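Local coordinates for NreA protein (Staphylococcus carnosus subsp. carnosus TM300, PDB 4IUH), which binds nitrate as a cytosolic GAF-domain receptor of the staphylococcal nitrate regulation system, at residues R89-D94 / G146-R151; L123-R128 / G157-E162. All coordinates share one frame; numbering follows the deposited sequence.

Contact 1. Residues R89-D94 / G146-R151; sequences RKIVED and GSTTFR
The guanidinium group of Arg89 meets the backbone carbonyls of Thr148 and Phe150. NH1 and NH2 both donate to Phe150 O, which lies close to the guanidinium plane. The bond from Arg89 NH1 is 2.8 Å long and uses a lone pair of Phe150 O. The bond from Arg89 NH2 to Phe150 O is longer, 3.1 Å. Arg89 NH1 also reaches Thr148 O at 2.7 Å, but from above the carbonyl plane and with a bent N-H...O angle of 136°. One nitrogen therefore ties two carbonyls of the loop together. A bend at chi3 (57°) turns the end of the Arg89 chain across to the loop. NE faces elsewhere and forms a salt bridge with Glu162.

Beside this polar grip the packing is close at one point. The CD1 methyl of Ile91 presses on CB of Thr148 at 3.5 Å, tighter than usual for two carbons. The two side chains cross at about a right angle.

The side near Glu93 is loose. This exposed residue only brings OE2 to 4.3 Å from Thr148 CG2. A type I turn from Gly146 to Thr149 shapes the loop here, closed by Thr149 N to Gly146 O.

Strand 90-92 is an outermost strand. Arg89, just before it, and Ile91 on it fix the loop after strand 128-138 against this edge of the antiparallel sheet of the GAF domain.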
loop_
_atom_site.group_PDB
_atom_site.type_symbol
_atom_site.label_atom_id
_atom_site.label_comp_id
_atom_site.label_asym_id
_atom_site.label_seq_id
_atom_site.Cartn_x
_atom_site.Cartn_y
_atom_site.Cartn_z
ATOM N N ARG A 89 -9.902 1.551 3.415
ATOM C CA ARG A 89 -9.020 0.518 2.879
ATOM C C ARG A 89 -9.601 -0.134 1.634
ATOM O O ARG A 89 -10.810 -0.103 1.432
ATOM C CB ARG A 89 -8.671 -0.530 3.946
ATOM C CG ARG A 89 -9.837 -1.374 4.438
ATOM C CD ARG A 89 -9.418 -2.167 5.669
ATOM N NE ARG A 89 -8.928 -1.278 6.720
ATOM C CZ ARG A 89 -8.228 -1.667 7.781
ATOM N NH1 ARG A 89 -7.922 -2.948 7.958
ATOM N NH2 ARG A 89 -7.831 -0.766 8.668
ATOM N N LYS A 90 -8.735 -0.693 0.793
ATOM C CA LYS A 90 -9.182 -1.480 -0.355
ATOM C C LYS A 90 -8.654 -2.902 -0.260
ATOM O O LYS A 90 -7.459 -3.120 -0.067
ATOM C CB LYS A 90 -8.740 -0.857 -1.682
ATOM C CG LYS A 90 -9.260 -1.639 -2.899
ATOM C CD LYS A 90 -8.778 -1.051 -4.227
ATOM C CE LYS A 90 -9.446 -1.737 -5.424
ATOM N NZ LYS A 90 -10.939 -1.674 -5.344
ATOM N N ILE A 91 -9.551 -3.869 -0.391
ATOM C CA ILE A 91 -9.183 -5.272 -0.254
ATOM C C ILE A 91 -9.431 -6.030 -1.552
ATOM O O ILE A 91 -10.540 -6.026 -2.091
ATOM C CB ILE A 91 -9.954 -5.941 0.895
ATOM C CG1 ILE A 91 -9.589 -5.275 2.222
ATOM C CG2 ILE A 91 -9.646 -7.424 0.952
ATOM C CD1 ILE A 91 -10.692 -5.298 3.237
ATOM N N VAL A 92 -8.383 -6.670 -2.059
ATOM C CA VAL A 92 -8.503 -7.453 -3.276
ATOM C C VAL A 92 -8.024 -8.877 -3.049
ATOM O O VAL A 92 -6.822 -9.136 -3.047
ATOM C CB VAL A 92 -7.698 -6.841 -4.422
ATOM C CG1 VAL A 92 -7.977 -7.610 -5.713
ATOM C CG2 VAL A 92 -8.041 -5.371 -4.576
ATOM N N GLU A 93 -8.972 -9.794 -2.869
ATOM C CA GLU A 93 -8.649 -11.197 -2.622
ATOM C C GLU A 93 -8.018 -11.845 -3.849
ATOM O O GLU A 93 -7.137 -12.687 -3.719
ATOM C CB GLU A 93 -9.905 -11.979 -2.216
ATOM C CG GLU A 93 -10.712 -11.357 -1.085
ATOM C CD GLU A 93 -10.175 -11.700 0.295
ATOM O OE1 GLU A 93 -9.156 -12.425 0.392
ATOM O OE2 GLU A 93 -10.780 -11.244 1.294
ATOM N N ASP A 94 -8.476 -11.445 -5.037
ATOM C CA ASP A 94 -8.053 -12.069 -6.291
ATOM C C ASP A 94 -7.855 -11.008 -7.366
ATOM O O ASP A 94 -8.802 -10.599 -8.049
ATOM C CB ASP A 94 -9.090 -13.107 -6.736
ATOM C CG ASP A 94 -8.613 -13.971 -7.902
ATOM O OD1 ASP A 94 -7.694 -13.563 -8.641
ATOM O OD2 ASP A 94 -9.180 -15.070 -8.090
ATOM N N GLY A 146 -8.376 -12.329 8.480
ATOM C CA GLY A 146 -8.498 -11.194 9.372
ATOM C C GLY A 146 -7.673 -10.003 8.932
ATOM O O GLY A 146 -7.785 -8.920 9.507
ATOM N N SER A 147 -6.853 -10.195 7.901
ATOM C CA SER A 147 -5.994 -9.122 7.397
ATOM C C SER A 147 -6.802 -7.985 6.770
ATOM O O SER A 147 -6.241 -6.986 6.319
ATOM C CB SER A 147 -4.952 -9.660 6.406
ATOM O OG SER A 147 -5.549 -10.096 5.198
ATOM N N THR A 148 -8.120 -8.140 6.752
ATOM C CA THR A 148 -9.008 -7.091 6.285
ATOM C C THR A 148 -9.335 -6.125 7.423
ATOM O O THR A 148 -9.574 -4.945 7.201
ATOM C CB THR A 148 -10.310 -7.688 5.728
ATOM O OG1 THR A 148 -11.105 -8.210 6.800
ATOM C CG2 THR A 148 -9.995 -8.804 4.734
ATOM N N THR A 149 -9.339 -6.647 8.645
ATOM C CA THR A 149 -9.637 -5.872 9.840
ATOM C C THR A 149 -8.312 -5.447 10.509
ATOM O O THR A 149 -8.281 -4.946 11.643
ATOM C CB THR A 149 -10.533 -6.711 10.790
ATOM O OG1 THR A 149 -11.440 -5.861 11.506
ATOM C CG2 THR A 149 -9.700 -7.567 11.756
ATOM N N PHE A 150 -7.222 -5.642 9.773
ATOM C CA PHE A 150 -5.862 -5.345 10.233
ATOM C C PHE A 150 -5.687 -3.900 10.719
ATOM O O PHE A 150 -6.185 -2.966 10.092
ATOM C CB PHE A 150 -4.867 -5.655 9.104
ATOM C CG PHE A 150 -3.439 -5.333 9.443
ATOM C CD1 PHE A 150 -2.653 -6.249 10.123
ATOM C CD2 PHE A 150 -2.883 -4.120 9.081
ATOM C CE1 PHE A 150 -1.341 -5.957 10.443
ATOM C CE2 PHE A 150 -1.577 -3.818 9.399
ATOM C CZ PHE A 150 -0.802 -4.742 10.080
ATOM N N ARG A 151 -4.970 -3.728 11.831
ATOM C CA ARG A 151 -4.771 -2.409 12.429
ATOM C C ARG A 151 -3.360 -1.851 12.244
ATOM O O ARG A 151 -2.368 -2.542 12.478
ATOM C CB ARG A 151 -5.098 -2.426 13.927
ATOM C CG ARG A 151 -6.498 -2.891 14.273
ATOM C CD ARG A 151 -7.556 -2.060 13.570
ATOM N NE ARG A 151 -7.329 -0.621 13.695
ATOM C CZ ARG A 151 -7.657 0.105 14.764
ATOM N NH1 ARG A 151 -8.223 -0.469 15.822
ATOM N NH2 ARG A 151 -7.409 1.410 14.780
#

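Contact 2. Residues L123-R128 / G157-E162; sequences LWKNNR and GSFTDE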
loop_
_atom_site.group_PDB
_atom_site.type_symbol
_atom_site.label_atom_id
_atom_site.label_comp_id
_atom_site.label_asym_id
_atom_site.label_seq_id
_atom_site.Cartn_x
_atom_site.Cartn_y
_atom_site.Cartn_z
ATOM N N LEU A 123 -3.118 5.543 5.570
ATOM C CA LEU A 123 -2.315 5.975 6.697
ATOM C C LEU A 123 -2.718 7.391 7.099
ATOM O O LEU A 123 -2.615 8.326 6.302
ATOM C CB LEU A 123 -0.833 5.952 6.331
ATOM C CG LEU A 123 -0.228 4.607 5.930
ATOM C CD1 LEU A 123 1.252 4.777 5.617
ATOM C CD2 LEU A 123 -0.447 3.557 7.028
ATOM N N TRP A 124 -3.168 7.543 8.338
ATOM C CA TRP A 124 -3.579 8.843 8.845
ATOM C C TRP A 124 -2.517 9.459 9.738
ATOM O O TRP A 124 -1.895 8.775 10.550
ATOM C CB TRP A 124 -4.890 8.729 9.615
ATOM C CG TRP A 124 -6.066 8.425 8.749
ATOM C CD1 TRP A 124 -6.293 7.280 8.042
ATOM C CD2 TRP A 124 -7.191 9.275 8.503
ATOM N NE1 TRP A 124 -7.485 7.366 7.370
ATOM C CE2 TRP A 124 -8.058 8.581 7.636
ATOM C CE3 TRP A 124 -7.549 10.557 8.931
ATOM C CZ2 TRP A 124 -9.259 9.123 7.192
ATOM C CZ3 TRP A 124 -8.740 11.098 8.485
ATOM C CH2 TRP A 124 -9.581 10.384 7.625
ATOM N N LYS A 125 -2.313 10.758 9.563
ATOM C CA LYS A 125 -1.458 11.541 10.435
ATOM C C LYS A 125 -2.292 12.734 10.880
ATOM O O LYS A 125 -2.923 13.392 10.049
ATOM C CB LYS A 125 -0.207 12.009 9.693
ATOM C CG LYS A 125 0.784 12.734 10.589
ATOM C CD LYS A 125 1.579 13.790 9.834
ATOM C CE LYS A 125 2.492 13.164 8.799
ATOM N NZ LYS A 125 3.451 14.159 8.233
ATOM N N ASN A 126 -2.299 13.003 12.182
ATOM C CA ASN A 126 -3.255 13.934 12.774
ATOM C C ASN A 126 -4.672 13.476 12.448
ATOM O O ASN A 126 -4.985 12.288 12.553
ATOM C CB ASN A 126 -3.025 15.366 12.283
ATOM C CG ASN A 126 -1.557 15.738 12.241
ATOM O OD1 ASN A 126 -0.758 15.251 13.039
ATOM N ND2 ASN A 126 -1.193 16.604 11.301
ATOM N N ASN A 127 -5.525 14.407 12.039
ATOM C CA ASN A 127 -6.883 14.050 11.655
ATOM C C ASN A 127 -7.067 14.040 10.140
ATOM O O ASN A 127 -8.169 14.269 9.644
ATOM C CB ASN A 127 -7.893 14.995 12.307
ATOM N N ARG A 128 -5.990 13.767 9.408
ATOM C CA ARG A 128 -6.039 13.806 7.948
ATOM C C ARG A 128 -5.417 12.571 7.288
ATOM O O ARG A 128 -4.468 11.991 7.807
ATOM C CB ARG A 128 -5.357 15.077 7.432
ATOM N N GLY A 157 4.877 3.791 13.638
ATOM C CA GLY A 157 5.146 5.150 14.064
ATOM C C GLY A 157 3.915 5.917 14.507
ATOM O O GLY A 157 3.117 5.430 15.308
ATOM N N SER A 158 3.762 7.125 13.975
ATOM C CA SER A 158 2.665 8.005 14.356
ATOM C C SER A 158 1.430 7.804 13.481
ATOM O O SER A 158 0.417 8.477 13.662
ATOM C CB SER A 158 3.115 9.468 14.284
ATOM O OG SER A 158 3.319 9.877 12.938
ATOM N N PHE A 159 1.513 6.882 12.530
ATOM C CA PHE A 159 0.396 6.657 11.621
ATOM C C PHE A 159 -0.702 5.830 12.275
ATOM O O PHE A 159 -0.437 4.973 13.116
ATOM C CB PHE A 159 0.868 5.987 10.330
ATOM C CG PHE A 159 1.809 6.830 9.520
ATOM C CD1 PHE A 159 1.503 8.150 9.234
ATOM C CD2 PHE A 159 3.004 6.308 9.057
ATOM C CE1 PHE A 159 2.369 8.934 8.493
ATOM C CE2 PHE A 159 3.880 7.084 8.315
ATOM C CZ PHE A 159 3.564 8.401 8.033
ATOM N N THR A 160 -1.941 6.116 11.899
ATOM C CA THR A 160 -3.074 5.299 12.302
ATOM C C THR A 160 -3.867 4.962 11.047
ATOM O O THR A 160 -3.548 5.447 9.950
ATOM C CB THR A 160 -3.986 6.020 13.323
ATOM O OG1 THR A 160 -4.561 7.187 12.723
ATOM C CG2 THR A 160 -3.205 6.430 14.567
ATOM N N ASP A 161 -4.889 4.124 11.190
ATOM C CA ASP A 161 -5.735 3.817 10.045
ATOM C C ASP A 161 -7.076 4.536 10.144
ATOM O O ASP A 161 -7.244 5.434 10.970
ATOM C CB ASP A 161 -5.891 2.307 9.836
ATOM C CG ASP A 161 -6.373 1.579 11.077
ATOM O OD1 ASP A 161 -5.871 0.466 11.342
ATOM O OD2 ASP A 161 -7.260 2.103 11.781
ATOM N N GLU A 162 -8.023 4.140 9.300
ATOM C CA GLU A 162 -9.302 4.834 9.193
ATOM C C GLU A 162 -10.241 4.511 10.353
ATOM O O GLU A 162 -11.191 5.246 10.625
ATOM C CB GLU A 162 -9.981 4.502 7.859
ATOM C CG GLU A 162 -10.553 3.091 7.754
ATOM C CD GLU A 162 -9.517 2.037 7.385
ATOM O OE1 GLU A 162 -9.892 1.055 6.706
ATOM O OE2 GLU A 162 -8.335 2.173 7.773
#
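Trp124 and Thr160 pair as a single antiparallel bridge of the hydrogen-bonded kind. Trp124 N donates to Thr160 O at 2.7 Å, nearly straight at 172°. Thr160 N returns a bond of 3.0 Å to Trp124 O. Weaker CA-H...O contacts flank the pair, from Leu123 CA to Thr160 O and from Phe159 CA to Trp124 O.

The indole of Trp124 lies along the backbone of Asp161 and Glu162. Its CG sits beside the backbone N and anti to the carbonyl carbon (chi1 -69°), and the ring extends toward these two residues. Asp161 O lies over one face, and Trp124 CD1 comes within 3.5 Å of Asp161 C. Trp124 NE1 approaches Glu162 CA at 3.6 Å. This indole nitrogen is buried by the contact and has no hydrogen-bond partner in the model. Trp124 CB meets Thr160 OG1 at 3.5 Å. With chi1 at 63° the hydroxyl of Thr160 comes alongside this carbon; it hydrogen-bonds to Lys165 NZ.

Across the contact the Phe159 ring meets three groups. Leu123 CD1 lies over one ring face, offset toward the rim, 4.2 Å from Phe159 CD2. Trp124 O is at the ring edge, in plane, 3.7 Å from Phe159 CD1. Lys125 CB also meets the edge, at CE1.

Segment 123-128 ends strand 115-125 and turns through a type II' beta turn, Lys125 to Arg128, into strand 128-138, with which it forms a beta hairpin. Leu123 packs on Leu133 of that strand and on Ile43 of strand 40-47. Phe159 touches Leu45 of strand 40-47, and its ring also meets that of Tyr25, at the start of helix 25-36.

Contacts 1 and 2 lie about 17 Å apart between centres, yet they touch through salt bridges. In one of these Arg151 NE meets Asp161 OD1 at 3.0 Å. Both contacts reach the same antiparallel sheet, on its neighbouring strands 90-92 and 115-125. Along the chain the segments alternate: 89-94, 123-128, 146-151, 157-162. The first two contain parts of strands 90-92 and 115-125, and the last two belong to the chain that follows strand 128-138. This C-terminal part is thus joined to the sheet at two places and linked within itself by Arg151 and Asp161. The arrangement ties the end of the chain to the GAF sheet.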